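Local coordinates for protein ubiquinol-cytochrome C chaperone (Brucella abortus NCTC 8038, PDB 6RWT) that probably acts as a chaperone that binds newly made cytochrome b during assembly of respiratory complex III, as its homolog Cbp3 does in mitochondria, at residues A[51-56]-A[149-154]; A[130-135]-A[140-145]; A[19-24]-A[80-85]; A[63-68]-A[162-167]. One frame throughout, in Å; residues are numbered along the deposited sequence. Where two conformers were deposited one is given.

Contact 1 of 4, residues A[51-56]-A[149-154]; sequences SLHIFL and GAYVLQ
Segments 51-56 and 149-154, parts of helices 43-61 and 145-161, run side by side in nearly the same direction, 28° apart, with axes 11.6 Å from each other, wide enough that side chains rather than backbones must bridge the gap. On one flank His-53 and Tyr-151 do so through a single polar bond. NE2 of His-53 lies 2.8 Å from OH of Tyr-151, in a nearly straight hydrogen bond (163°) in which either group could be the donor. Each meets the other at the rim of its ring, near the ring plane, and the two rings are turned 51° against each other, so this is not a stack. Both suit a buried crossing: each flat ring reaches into the gap and brings a polar atom to its tip, where the partner satisfies it. The other ring nitrogen, ND1 of His-53, is bonded to Met-49 O one turn back, which helps to fix the rotation of the imidazole.

The apolar part centres on Val-152. Its two methyls diverge: CG2 touches Leu-52 CD2 at 3.8 Å, while CG1 approaches Leu-56 CD2 at 4.2 Å. One branched valine thus serves two leucines a helical turn apart. Tyr-115 of helix 100-120 meets Leu-52, and Phe-33 packs edge-to-face with Tyr-151. The arrangement is that of neighbouring helices in the core of an all-alpha bundle, bridged by one buried polar pair.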
loop_
_atom_site.group_PDB
_atom_site.type_symbol
_atom_site.label_atom_id
_atom_site.label_comp_id
_atom_site.label_asym_id
_atom_site.label_seq_id
_atom_site.Cartn_x
_atom_site.Cartn_y
_atom_site.Cartn_z
ATOM N N SER A 51 2.428 3.844 0.725
ATOM C CA SER A 51 0.971 3.994 0.840
ATOM C C SER A 51 0.212 3.430 -0.373
ATOM O O SER A 51 -0.850 2.819 -0.207
ATOM C CB SER A 51 0.587 5.463 1.110
ATOM O OG SER A 51 0.975 6.329 0.061
ATOM N N LEU A 52 0.761 3.613 -1.579
ATOM C CA LEU A 52 0.165 3.019 -2.785
ATOM C C LEU A 52 0.076 1.488 -2.675
ATOM O O LEU A 52 -0.960 0.902 -2.999
ATOM C CB LEU A 52 0.961 3.431 -4.038
ATOM C CG LEU A 52 0.599 2.772 -5.371
ATOM C CD1 LEU A 52 -0.846 3.068 -5.747
ATOM C CD2 LEU A 52 1.544 3.246 -6.472
ATOM N N HIS A 53 1.169 0.856 -2.238
ATOM C CA HIS A 53 1.233 -0.610 -2.148
ATOM C C HIS A 53 0.398 -1.164 -0.977
ATOM O O HIS A 53 -0.251 -2.214 -1.110
ATOM C CB HIS A 53 2.704 -1.091 -2.135
ATOM C CG HIS A 53 3.382 -0.947 -3.467
ATOM N ND1 HIS A 53 3.878 0.252 -3.942
ATOM C CD2 HIS A 53 3.606 -1.857 -4.444
ATOM C CE1 HIS A 53 4.385 0.064 -5.153
ATOM N NE2 HIS A 53 4.220 -1.204 -5.483
ATOM N N ILE A 54 0.368 -0.441 0.146
ATOM C CA ILE A 54 -0.531 -0.775 1.254
ATOM C C ILE A 54 -2.007 -0.676 0.808
ATOM O O ILE A 54 -2.796 -1.602 1.046
ATOM C CB ILE A 54 -0.244 0.113 2.501
ATOM C CG1 ILE A 54 1.127 -0.221 3.098
ATOM C CG2 ILE A 54 -1.349 -0.012 3.549
ATOM C CD1 ILE A 54 1.216 -1.533 3.866
ATOM N N PHE A 55 -2.358 0.420 0.124
ATOM C CA PHE A 55 -3.693 0.576 -0.441
ATOM C C PHE A 55 -4.094 -0.637 -1.303
ATOM O O PHE A 55 -5.203 -1.149 -1.188
ATOM C CB PHE A 55 -3.822 1.867 -1.283
ATOM C CG PHE A 55 -4.877 1.767 -2.349
ATOM C CD1 PHE A 55 -6.207 1.972 -2.038
ATOM C CD2 PHE A 55 -4.542 1.392 -3.654
ATOM C CE1 PHE A 55 -7.193 1.820 -3.008
ATOM C CE2 PHE A 55 -5.516 1.229 -4.622
ATOM C CZ PHE A 55 -6.846 1.450 -4.297
ATOM N N LEU A 56 -3.207 -1.054 -2.204
ATOM C CA LEU A 56 -3.515 -2.190 -3.088
ATOM C C LEU A 56 -3.865 -3.448 -2.293
ATOM O O LEU A 56 -4.815 -4.161 -2.642
ATOM C CB LEU A 56 -2.369 -2.469 -4.071
ATOM C CG LEU A 56 -2.346 -1.590 -5.326
ATOM C CD1 LEU A 56 -0.967 -1.561 -5.972
ATOM C CD2 LEU A 56 -3.399 -2.045 -6.333
ATOM N N GLY A 149 0.407 4.041 -13.714
ATOM C CA GLY A 149 -0.982 3.587 -13.738
ATOM C C GLY A 149 -1.166 2.194 -14.330
ATOM O O GLY A 149 -1.925 1.382 -13.788
ATOM N N ALA A 150 -0.469 1.906 -15.428
ATOM C CA ALA A 150 -0.479 0.555 -16.009
ATOM C C ALA A 150 0.015 -0.498 -15.010
ATOM O O ALA A 150 -0.594 -1.559 -14.877
ATOM C CB ALA A 150 0.348 0.507 -17.288
ATOM N N TYR A 151 1.105 -0.192 -14.306
ATOM C CA TYR A 151 1.615 -1.069 -13.233
ATOM C C TYR A 151 0.567 -1.300 -12.134
ATOM O O TYR A 151 0.342 -2.436 -11.718
ATOM C CB TYR A 151 2.913 -0.502 -12.646
ATOM C CG TYR A 151 3.379 -1.118 -11.335
ATOM C CD1 TYR A 151 4.092 -2.320 -11.308
ATOM C CD2 TYR A 151 3.133 -0.475 -10.119
ATOM C CE1 TYR A 151 4.521 -2.872 -10.107
ATOM C CE2 TYR A 151 3.554 -1.022 -8.915
ATOM C CZ TYR A 151 4.261 -2.214 -8.911
ATOM O OH TYR A 151 4.698 -2.754 -7.718
ATOM N N VAL A 152 -0.095 -0.232 -11.696
ATOM C CA VAL A 152 -1.105 -0.332 -10.625
ATOM C C VAL A 152 -2.304 -1.203 -11.057
ATOM O O VAL A 152 -2.755 -2.059 -10.296
ATOM C CB VAL A 152 -1.545 1.070 -10.124
ATOM C CG1 VAL A 152 -2.712 0.972 -9.147
ATOM C CG2 VAL A 152 -0.379 1.782 -9.446
ATOM N N LEU A 153 -2.794 -0.998 -12.277
ATOM C CA LEU A 153 -3.876 -1.826 -12.841
ATOM C C LEU A 153 -3.499 -3.318 -12.897
ATOM O O LEU A 153 -4.292 -4.171 -12.496
ATOM C CB LEU A 153 -4.291 -1.318 -14.230
ATOM C CG LEU A 153 -5.143 -0.043 -14.223
ATOM C CD1 LEU A 153 -4.994 0.747 -15.522
ATOM C CD2 LEU A 153 -6.604 -0.384 -13.956
ATOM N N GLN A 154 -2.287 -3.625 -13.362
ATOM C CA GLN A 154 -1.809 -5.017 -13.404
ATOM C C GLN A 154 -1.645 -5.647 -12.007
ATOM O O GLN A 154 -1.959 -6.826 -11.830
ATOM C CB GLN A 154 -0.501 -5.130 -14.199
ATOM C CG GLN A 154 -0.656 -4.834 -15.684
ATOM C CD GLN A 154 0.646 -4.984 -16.452
ATOM O OE1 GLN A 154 1.422 -5.903 -16.204
ATOM N NE2 GLN A 154 0.879 -4.088 -17.405
#

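Contact 2 of 4, residues A[130-135]-A[140-145]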
loop_
_atom_site.group_PDB
_atom_site.type_symbol
_atom_site.label_atom_id
_atom_site.label_comp_id
_atom_site.label_asym_id
_atom_site.label_seq_id
_atom_site.Cartn_x
_atom_site.Cartn_y
_atom_site.Cartn_z
ATOM N N ALA A 130 -5.017 11.071 -10.565
ATOM C CA ALA A 130 -4.869 10.893 -9.110
ATOM C C ALA A 130 -3.402 10.674 -8.698
ATOM O O ALA A 130 -2.918 11.270 -7.726
ATOM C CB ALA A 130 -5.728 9.729 -8.629
ATOM N N LEU A 131 -2.694 9.835 -9.448
ATOM C CA LEU A 131 -1.261 9.619 -9.206
ATOM C C LEU A 131 -0.441 10.918 -9.355
ATOM O O LEU A 131 0.446 11.182 -8.539
ATOM C CB LEU A 131 -0.710 8.521 -10.122
ATOM C CG LEU A 131 -1.191 7.087 -9.848
ATOM C CD1 LEU A 131 -0.872 6.164 -11.012
ATOM C CD2 LEU A 131 -0.579 6.526 -8.567
ATOM N N THR A 132 -0.740 11.712 -10.393
ATOM C CA THR A 132 -0.059 12.996 -10.622
ATOM C C THR A 132 -0.337 13.962 -9.468
ATOM O O THR A 132 0.590 14.563 -8.933
ATOM C CB THR A 132 -0.477 13.637 -11.981
ATOM O OG1 THR A 132 -0.227 12.720 -13.056
ATOM C CG2 THR A 132 0.293 14.926 -12.261
ATOM N N ARG A 133 -1.615 14.089 -9.099
ATOM C CA ARG A 133 -2.063 14.937 -7.980
ATOM C C ARG A 133 -1.319 14.596 -6.683
ATOM O O ARG A 133 -0.820 15.484 -5.993
ATOM C CB ARG A 133 -3.575 14.765 -7.773
ATOM C CG ARG A 133 -4.248 15.817 -6.908
ATOM C CD ARG A 133 -5.745 15.932 -7.221
ATOM N NE ARG A 133 -6.481 14.695 -6.909
ATOM C CZ ARG A 133 -7.165 13.922 -7.766
ATOM N NH1 ARG A 133 -7.266 14.201 -9.067
ATOM N NH2 ARG A 133 -7.772 12.829 -7.304
ATOM N N ASN A 134 -1.239 13.306 -6.374
ATOM C CA ASN A 134 -0.640 12.841 -5.113
ATOM C C ASN A 134 0.892 12.849 -5.108
ATOM O O ASN A 134 1.495 13.171 -4.076
ATOM C CB ASN A 134 -1.148 11.430 -4.750
ATOM C CG ASN A 134 -2.598 11.417 -4.260
ATOM O OD1 ASN A 134 -3.222 12.462 -4.030
ATOM N ND2 ASN A 134 -3.148 10.216 -4.113
ATOM N N ILE A 135 1.515 12.507 -6.239
ATOM C CA ILE A 135 2.968 12.237 -6.294
ATOM C C ILE A 135 3.804 13.341 -6.964
ATOM O O ILE A 135 4.885 13.661 -6.471
ATOM C CB ILE A 135 3.255 10.871 -6.970
ATOM C CG1 ILE A 135 2.461 9.761 -6.262
ATOM C CG2 ILE A 135 4.750 10.552 -6.947
ATOM C CD1 ILE A 135 2.413 8.430 -6.992
ATOM N N GLU A 140 2.112 19.931 -14.307
ATOM C CA GLU A 140 0.763 19.856 -14.891
ATOM C C GLU A 140 0.617 18.620 -15.789
ATOM O O GLU A 140 -0.480 18.083 -15.919
ATOM C CB GLU A 140 0.385 21.134 -15.651
ATOM C CG GLU A 140 -1.127 21.327 -15.772
ATOM C CD GLU A 140 -1.528 22.603 -16.497
ATOM O OE1 GLU A 140 -0.926 23.668 -16.236
ATOM O OE2 GLU A 140 -2.466 22.544 -17.322
ATOM N N PHE A 141 1.719 18.184 -16.403
ATOM C CA PHE A 141 1.786 16.886 -17.083
ATOM C C PHE A 141 3.006 16.087 -16.612
ATOM O O PHE A 141 4.136 16.566 -16.713
ATOM C CB PHE A 141 1.836 17.066 -18.601
ATOM C CG PHE A 141 1.920 15.768 -19.357
ATOM C CD1 PHE A 141 0.833 14.897 -19.385
ATOM C CD2 PHE A 141 3.088 15.403 -20.021
ATOM C CE1 PHE A 141 0.906 13.689 -20.064
ATOM C CE2 PHE A 141 3.165 14.194 -20.705
ATOM C CZ PHE A 141 2.071 13.339 -20.729
ATOM N N TRP A 142 2.765 14.872 -16.109
ATOM C CA TRP A 142 3.826 13.949 -15.681
ATOM C C TRP A 142 3.954 12.842 -16.731
ATOM O O TRP A 142 3.077 11.979 -16.801
ATOM C CB TRP A 142 3.477 13.361 -14.306
ATOM C CG TRP A 142 4.479 12.372 -13.724
ATOM C CD1 TRP A 142 5.790 12.218 -14.071
ATOM C CD2 TRP A 142 4.240 11.450 -12.648
ATOM N NE1 TRP A 142 6.378 11.235 -13.300
ATOM C CE2 TRP A 142 5.446 10.750 -12.419
ATOM C CE3 TRP A 142 3.116 11.139 -11.862
ATOM C CZ2 TRP A 142 5.563 9.758 -11.433
ATOM C CZ3 TRP A 142 3.234 10.158 -10.884
ATOM C CH2 TRP A 142 4.451 9.478 -10.677
ATOM N N PRO A 143 5.035 12.859 -17.552
ATOM C CA PRO A 143 5.188 11.879 -18.644
ATOM C C PRO A 143 5.049 10.401 -18.264
ATOM O O PRO A 143 4.563 9.616 -19.080
ATOM C CB PRO A 143 6.602 12.156 -19.171
ATOM C CG PRO A 143 6.834 13.594 -18.872
ATOM C CD PRO A 143 6.099 13.883 -17.596
ATOM N N HIS A 144 5.458 10.033 -17.046
ATOM C CA HIS A 144 5.426 8.629 -16.605
ATOM C C HIS A 144 4.203 8.220 -15.759
ATOM O O HIS A 144 4.139 7.078 -15.297
ATOM C CB HIS A 144 6.741 8.293 -15.885
ATOM C CG HIS A 144 7.941 8.371 -16.778
ATOM N ND1 HIS A 144 8.719 9.504 -16.880
ATOM C CD2 HIS A 144 8.485 7.462 -17.622
ATOM C CE1 HIS A 144 9.695 9.287 -17.747
ATOM N NE2 HIS A 144 9.575 8.056 -18.211
ATOM N N ALA A 145 3.235 9.119 -15.574
ATOM C CA ALA A 145 2.005 8.794 -14.824
ATOM C C ALA A 145 1.209 7.625 -15.416
ATOM O O ALA A 145 0.713 6.787 -14.674
ATOM C CB ALA A 145 1.107 10.020 -14.686
HETATM O O HOH W 1 0.099 13.760 -15.805
#
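Apolar contact dominates where Trp-142 lies against helix 130-135. The far corner of the indole meets the helix: CH2 of Trp-142 is 3.9 Å from CG2 of Ile-135, and CZ3 of Trp-142 is 4.3 Å from CB of Leu-131. Nearer the backbone, CE3 of Trp-142 comes within 3.9 Å of CA of Thr-132, which sits at the ring edge. With CG anti to its backbone N (chi1 180°), the indole reaches from the loop across the side of the helix, a span that its large flat ring suits. Ala-145 adds a small methyl, its CB 3.4 Å from OG1 of Thr-132.

The polar link is indirect. A water donates to Thr-132 OG1 at 3.0 Å and accepts from Trp-142 N at 2.9 Å, joining helix to loop where no direct hydrogen bond crosses. The same OG1 is also bonded to Ala-128 O, and the indole NE1 to Phe-37 O.

A type I turn from Trp-142 to Ala-145 is closed by Ala-145 N bonding Trp-142 O, and places that N above one face of the indole, near its rim. The chemistry implies that the loop is held to the helix by burial of the indole, while the water serves a backbone N-H that the helix does not reach.

Contact 3 of 4, residues A[19-24]-A[80-85]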
loop_
_atom_site.group_PDB
_atom_site.type_symbol
_atom_site.label_atom_id
_atom_site.label_comp_id
_atom_site.label_asym_id
_atom_site.label_seq_id
_atom_site.Cartn_x
_atom_site.Cartn_y
_atom_site.Cartn_z
ATOM N N ARG A 19 5.830 -11.623 6.950
ATOM C CA ARG A 19 6.194 -11.890 5.546
ATOM C C ARG A 19 5.365 -11.065 4.564
ATOM O O ARG A 19 5.915 -10.546 3.589
ATOM C CB ARG A 19 6.212 -13.380 5.159
ATOM C CG ARG A 19 5.130 -14.290 5.686
ATOM C CD ARG A 19 5.731 -15.689 5.765
ATOM N NE ARG A 19 5.042 -16.633 6.647
ATOM C CZ ARG A 19 4.072 -17.445 6.246
ATOM N NH1 ARG A 19 3.514 -18.284 7.099
ATOM N NH2 ARG A 19 3.651 -17.407 4.991
ATOM N N VAL A 20 4.067 -10.912 4.831
ATOM C CA VAL A 20 3.207 -10.065 3.973
ATOM C C VAL A 20 3.701 -8.609 3.966
ATOM O O VAL A 20 3.880 -8.019 2.891
ATOM C CB VAL A 20 1.709 -10.160 4.388
ATOM C CG1 VAL A 20 0.845 -9.103 3.702
ATOM C CG2 VAL A 20 1.157 -11.541 4.081
ATOM N N TYR A 21 3.965 -8.049 5.150
ATOM C CA TYR A 21 4.442 -6.660 5.245
ATOM C C TYR A 21 5.793 -6.474 4.512
ATOM O O TYR A 21 5.993 -5.477 3.793
ATOM C CB TYR A 21 4.496 -6.169 6.720
ATOM C CG TYR A 21 4.575 -4.661 6.807
ATOM C CD1 TYR A 21 3.441 -3.870 6.603
ATOM C CD2 TYR A 21 5.779 -4.017 7.042
ATOM C CE1 TYR A 21 3.514 -2.483 6.634
ATOM C CE2 TYR A 21 5.859 -2.626 7.086
ATOM C CZ TYR A 21 4.722 -1.863 6.881
ATOM O OH TYR A 21 4.784 -0.482 6.907
ATOM N N GLU A 22 6.701 -7.441 4.664
ATOM C CA GLU A 22 8.001 -7.385 3.977
ATOM C C GLU A 22 7.887 -7.421 2.445
ATOM O O GLU A 22 8.625 -6.702 1.758
ATOM C CB GLU A 22 8.947 -8.470 4.512
ATOM C CG GLU A 22 9.407 -8.141 5.928
ATOM C CD GLU A 22 10.392 -9.131 6.518
ATOM O OE1 GLU A 22 10.375 -10.326 6.155
ATOM O OE2 GLU A 22 11.182 -8.703 7.382
ATOM N N VAL A 23 6.940 -8.204 1.921
ATOM C CA VAL A 23 6.657 -8.211 0.473
ATOM C C VAL A 23 6.163 -6.840 -0.012
ATOM O O VAL A 23 6.604 -6.352 -1.067
ATOM C CB VAL A 23 5.659 -9.324 0.068
ATOM C CG1 VAL A 23 5.220 -9.193 -1.390
ATOM C CG2 VAL A 23 6.290 -10.698 0.266
ATOM N N ILE A 24 5.263 -6.224 0.759
ATOM C CA ILE A 24 4.720 -4.895 0.422
ATOM C C ILE A 24 5.846 -3.843 0.411
ATOM O O ILE A 24 5.960 -3.056 -0.544
ATOM C CB ILE A 24 3.570 -4.492 1.388
ATOM C CG1 ILE A 24 2.400 -5.473 1.261
ATOM C CG2 ILE A 24 3.086 -3.073 1.100
ATOM C CD1 ILE A 24 1.311 -5.323 2.307
ATOM N N PHE A 80 0.765 2.142 10.009
ATOM C CA PHE A 80 0.680 3.364 10.815
ATOM C C PHE A 80 1.801 3.453 11.868
ATOM O O PHE A 80 2.276 4.552 12.145
ATOM C CB PHE A 80 -0.727 3.552 11.412
ATOM C CG PHE A 80 -1.770 3.938 10.387
ATOM C CD1 PHE A 80 -1.628 5.111 9.640
ATOM C CD2 PHE A 80 -2.881 3.140 10.153
ATOM C CE1 PHE A 80 -2.572 5.480 8.689
ATOM C CE2 PHE A 80 -3.833 3.508 9.206
ATOM C CZ PHE A 80 -3.676 4.676 8.473
ATOM N N LYS A 81 2.257 2.315 12.412
ATOM C CA LYS A 81 3.464 2.322 13.272
ATOM C C LYS A 81 4.712 2.818 12.509
ATOM O O LYS A 81 5.507 3.609 13.041
ATOM C CB LYS A 81 3.728 0.941 13.887
ATOM C CG LYS A 81 2.719 0.527 14.955
ATOM C CD LYS A 81 3.095 -0.753 15.707
ATOM C CE LYS A 81 3.019 -2.019 14.872
ATOM N NZ LYS A 81 3.146 -3.261 15.704
ATOM N N ASP A 82 4.861 2.326 11.278
ATOM C CA ASP A 82 5.915 2.730 10.343
ATOM C C ASP A 82 5.886 4.242 10.070
ATOM O O ASP A 82 6.898 4.930 10.214
ATOM C CB ASP A 82 5.707 1.940 9.036
ATOM C CG ASP A 82 6.903 1.966 8.114
ATOM O OD1 ASP A 82 7.615 2.982 8.061
ATOM O OD2 ASP A 82 7.103 0.957 7.405
ATOM N N VAL A 83 4.716 4.752 9.695
ATOM C CA VAL A 83 4.557 6.182 9.338
ATOM C C VAL A 83 4.765 7.102 10.558
ATOM O O VAL A 83 5.412 8.154 10.445
ATOM C CB VAL A 83 3.225 6.485 8.618
ATOM C CG1 VAL A 83 3.181 7.946 8.189
ATOM C CG2 VAL A 83 3.073 5.638 7.365
ATOM N N ASP A 84 4.254 6.691 11.719
ATOM C CA ASP A 84 4.515 7.388 12.990
ATOM C C ASP A 84 6.024 7.643 13.157
ATOM O O ASP A 84 6.468 8.788 13.332
ATOM C CB ASP A 84 3.932 6.546 14.140
ATOM C CG ASP A 84 4.134 7.158 15.527
ATOM O OD1 ASP A 84 4.792 8.208 15.676
ATOM O OD2 ASP A 84 3.618 6.559 16.495
ATOM N N HIS A 85 6.807 6.576 13.037
ATOM C CA HIS A 85 8.265 6.659 13.159
ATOM C C HIS A 85 8.889 7.554 12.088
ATOM O O HIS A 85 9.761 8.371 12.403
ATOM C CB HIS A 85 8.877 5.253 13.113
ATOM C CG HIS A 85 10.356 5.232 13.337
ATOM N ND1 HIS A 85 10.927 5.495 14.564
ATOM C CD2 HIS A 85 11.381 4.988 12.487
ATOM C CE1 HIS A 85 12.244 5.417 14.459
ATOM N NE2 HIS A 85 12.544 5.107 13.210
#
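Tyr-21 and Asp-82 make the whole of this contact, bridging segments whose nearest CA atoms, those of these same two residues, are 10.8 Å apart. Along 80-85, Phe-80 comes first and points away from 19-24, packing on Ala-105 and Tyr-109 of helix 100-120. Lys-81 follows at the surface, where its ammonium forms a salt bridge with Glu-78.

Asp-82, which has two conformers, then turns toward the other helix. In one of them CG stands anti to the backbone N (chi1 -165°), carrying the carboxylate out to the phenol. There OH of Tyr-21 donates to OD2 of Asp-82 at 2.8 Å, reaching it on the anti side and 25° out of the carboxylate plane. Ring and carboxylate are turned 53° against each other, with OD2 at the ring edge. Tyrosine suits this place because its rigid ring spans most of the gap, its flank resting on Ile-54 and Ile-75. A magnesium ion lies about 4 Å from the side chain of Asp-82.

Farther on, Asp-84 forms salt bridges with Arg-88 and Arg-100. In the bonded conformer, donation from a neutral phenol would help to stabilise negative charge on Asp-82, and the nearby cation probably does so too.

Contact 4 of 4, residues A[63-68]-A[162-167]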
loop_
_atom_site.group_PDB
_atom_site.type_symbol
_atom_site.label_atom_id
_atom_site.label_comp_id
_atom_site.label_asym_id
_atom_site.label_seq_id
_atom_site.Cartn_x
_atom_site.Cartn_y
_atom_site.Cartn_z
ATOM N N GLY A 63 -13.781 -7.100 2.389
ATOM C CA GLY A 63 -14.899 -7.929 1.953
ATOM C C GLY A 63 -15.616 -8.567 3.125
ATOM O O GLY A 63 -15.724 -7.966 4.192
ATOM N N GLU A 64 -16.095 -9.785 2.916
ATOM C CA GLU A 64 -16.858 -10.533 3.919
ATOM C C GLU A 64 -16.082 -11.677 4.593
ATOM O O GLU A 64 -16.620 -12.331 5.487
ATOM C CB GLU A 64 -18.135 -11.085 3.265
ATOM C CG GLU A 64 -19.074 -10.010 2.726
ATOM C CD GLU A 64 -19.571 -9.053 3.798
ATOM O OE1 GLU A 64 -19.779 -9.490 4.952
ATOM O OE2 GLU A 64 -19.756 -7.857 3.488
ATOM N N ASN A 65 -14.832 -11.902 4.188
ATOM C CA ASN A 65 -13.987 -12.974 4.724
ATOM C C ASN A 65 -13.322 -12.492 6.030
ATOM O O ASN A 65 -12.516 -11.554 5.996
ATOM C CB ASN A 65 -12.941 -13.346 3.660
ATOM C CG ASN A 65 -12.072 -14.535 4.043
ATOM O OD1 ASN A 65 -11.465 -14.564 5.110
ATOM N ND2 ASN A 65 -11.950 -15.488 3.130
ATOM N N PRO A 66 -13.638 -13.129 7.183
ATOM C CA PRO A 66 -13.038 -12.686 8.460
ATOM C C PRO A 66 -11.511 -12.739 8.502
ATOM O O PRO A 66 -10.884 -11.843 9.074
ATOM C CB PRO A 66 -13.615 -13.669 9.493
ATOM C CG PRO A 66 -14.833 -14.221 8.867
ATOM C CD PRO A 66 -14.583 -14.243 7.393
ATOM N N ALA A 67 -10.920 -13.770 7.900
ATOM C CA ALA A 67 -9.458 -13.904 7.886
ATOM C C ALA A 67 -8.781 -12.791 7.076
ATOM O O ALA A 67 -7.752 -12.263 7.507
ATOM C CB ALA A 67 -9.040 -15.270 7.365
ATOM N N LEU A 68 -9.340 -12.439 5.913
ATOM C CA LEU A 68 -8.778 -11.322 5.129
ATOM C C LEU A 68 -9.042 -9.950 5.765
ATOM O O LEU A 68 -8.181 -9.069 5.701
ATOM C CB LEU A 68 -9.272 -11.345 3.674
ATOM C CG LEU A 68 -8.816 -12.536 2.830
ATOM C CD1 LEU A 68 -9.356 -12.408 1.405
ATOM C CD2 LEU A 68 -7.301 -12.683 2.808
ATOM N N ILE A 162 -5.359 -14.192 -6.941
ATOM C CA ILE A 162 -4.890 -15.013 -5.818
ATOM C C ILE A 162 -6.134 -15.440 -5.023
ATOM O O ILE A 162 -7.007 -14.610 -4.753
ATOM C CB ILE A 162 -3.889 -14.254 -4.899
ATOM C CG1 ILE A 162 -2.662 -13.766 -5.690
ATOM C CG2 ILE A 162 -3.404 -15.157 -3.763
ATOM C CD1 ILE A 162 -1.735 -12.826 -4.930
ATOM N N SER A 163 -6.231 -16.723 -4.666
ATOM C CA SER A 163 -7.364 -17.201 -3.865
ATOM C C SER A 163 -7.383 -16.554 -2.471
ATOM O O SER A 163 -6.331 -16.207 -1.929
ATOM C CB SER A 163 -7.352 -18.733 -3.735
ATOM O OG SER A 163 -6.316 -19.188 -2.877
ATOM N N ASP A 164 -8.579 -16.386 -1.904
ATOM C CA ASP A 164 -8.725 -15.951 -0.505
ATOM C C ASP A 164 -7.896 -16.825 0.460
ATOM O O ASP A 164 -7.262 -16.304 1.385
ATOM C CB ASP A 164 -10.202 -15.968 -0.069
ATOM C CG ASP A 164 -11.025 -14.808 -0.642
ATOM O OD1 ASP A 164 -10.538 -14.035 -1.500
ATOM O OD2 ASP A 164 -12.199 -14.675 -0.223
ATOM N N GLU A 165 -7.911 -18.142 0.239
ATOM C CA GLU A 165 -7.165 -19.105 1.064
ATOM C C GLU A 165 -5.646 -18.873 1.012
ATOM O O GLU A 165 -4.984 -18.820 2.056
ATOM C CB GLU A 165 -7.509 -20.547 0.632
ATOM C CG GLU A 165 -6.815 -21.652 1.425
ATOM C CD GLU A 165 -7.342 -23.047 1.114
ATOM O OE1 GLU A 165 -7.389 -23.879 2.043
ATOM O OE2 GLU A 165 -7.702 -23.322 -0.052
ATOM N N ALA A 166 -5.106 -18.718 -0.198
ATOM C CA ALA A 166 -3.666 -18.509 -0.378
ATOM C C ALA A 166 -3.216 -17.163 0.199
ATOM O O ALA A 166 -2.156 -17.071 0.831
ATOM C CB ALA A 166 -3.286 -18.602 -1.844
ATOM N N LEU A 167 -4.028 -16.127 -0.007
ATOM C CA LEU A 167 -3.695 -14.789 0.484
ATOM C C LEU A 167 -3.686 -14.751 2.016
ATOM O O LEU A 167 -2.771 -14.185 2.625
ATOM C CB LEU A 167 -4.670 -13.752 -0.078
ATOM C CG LEU A 167 -4.359 -12.278 0.173
ATOM C CD1 LEU A 167 -2.946 -11.886 -0.248
ATOM C CD2 LEU A 167 -5.380 -11.425 -0.568
#
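Leu-68 forms the close-packed side of this contact, its two methyls spread over the first turn of helix 164-168. CD2 of Leu-68 rests 4.0 Å from CG of Leu-167, the two side chains crossing at about a right angle, and CD1 of Leu-68 lies 3.5 Å from OD1 of Asp-164. Leucine fits here because its forked end can reach both an apolar neighbour and the flank of a carboxylate. Arg-60 of helix 43-61 touches both leucines, and its guanidinium forms a salt bridge with OD1 of Asp-164, the main polar partner of that side chain.

Two helix starts meet here, each with an N-cap. OD1 of Asn-65 accepts from Leu-68 N at 3.1 Å, the N-H arriving 46° out of the carbonyl plane, and OG of Ser-163 accepts from Ala-166 N at 3.0 Å. Asparagine and serine are well suited to this position, since their short polar side chains can bond to amide N-H groups in the first turn.

The more open side, toward solvent, is looser. There ND2 of Asn-65 gives only a weak hydrogen bond to OD2 of Asp-164, 3.5 Å long and bent to 141°. The amide slides past the carboxylate with planes 76° apart, while Glu-165 points away from the partner segment.

Contact 1 lies nearest the middle of this all-helical chain, about 7 Å from its centre, and touches two of the others. Leu-131 of contact 2 packs against Gly-149, while in contact 3 Tyr-21 packs on Ile-54, and Ile-24 on both Ile-54 and His-53. Contact 2 is nested within the chain loop that contact 1 closes; contact 3 alternates with contact 1 along the sequence, bringing in the N-terminal helix 2-28. Contacts 3 and 4 share helix 66-89, their centres about 20 Å apart, and contact 4 lies about 32 Å from contact 2, across the chain's centre. Long-range crossings thus join the later part of helix 2-28 and the short helix 164-168 to the central helices.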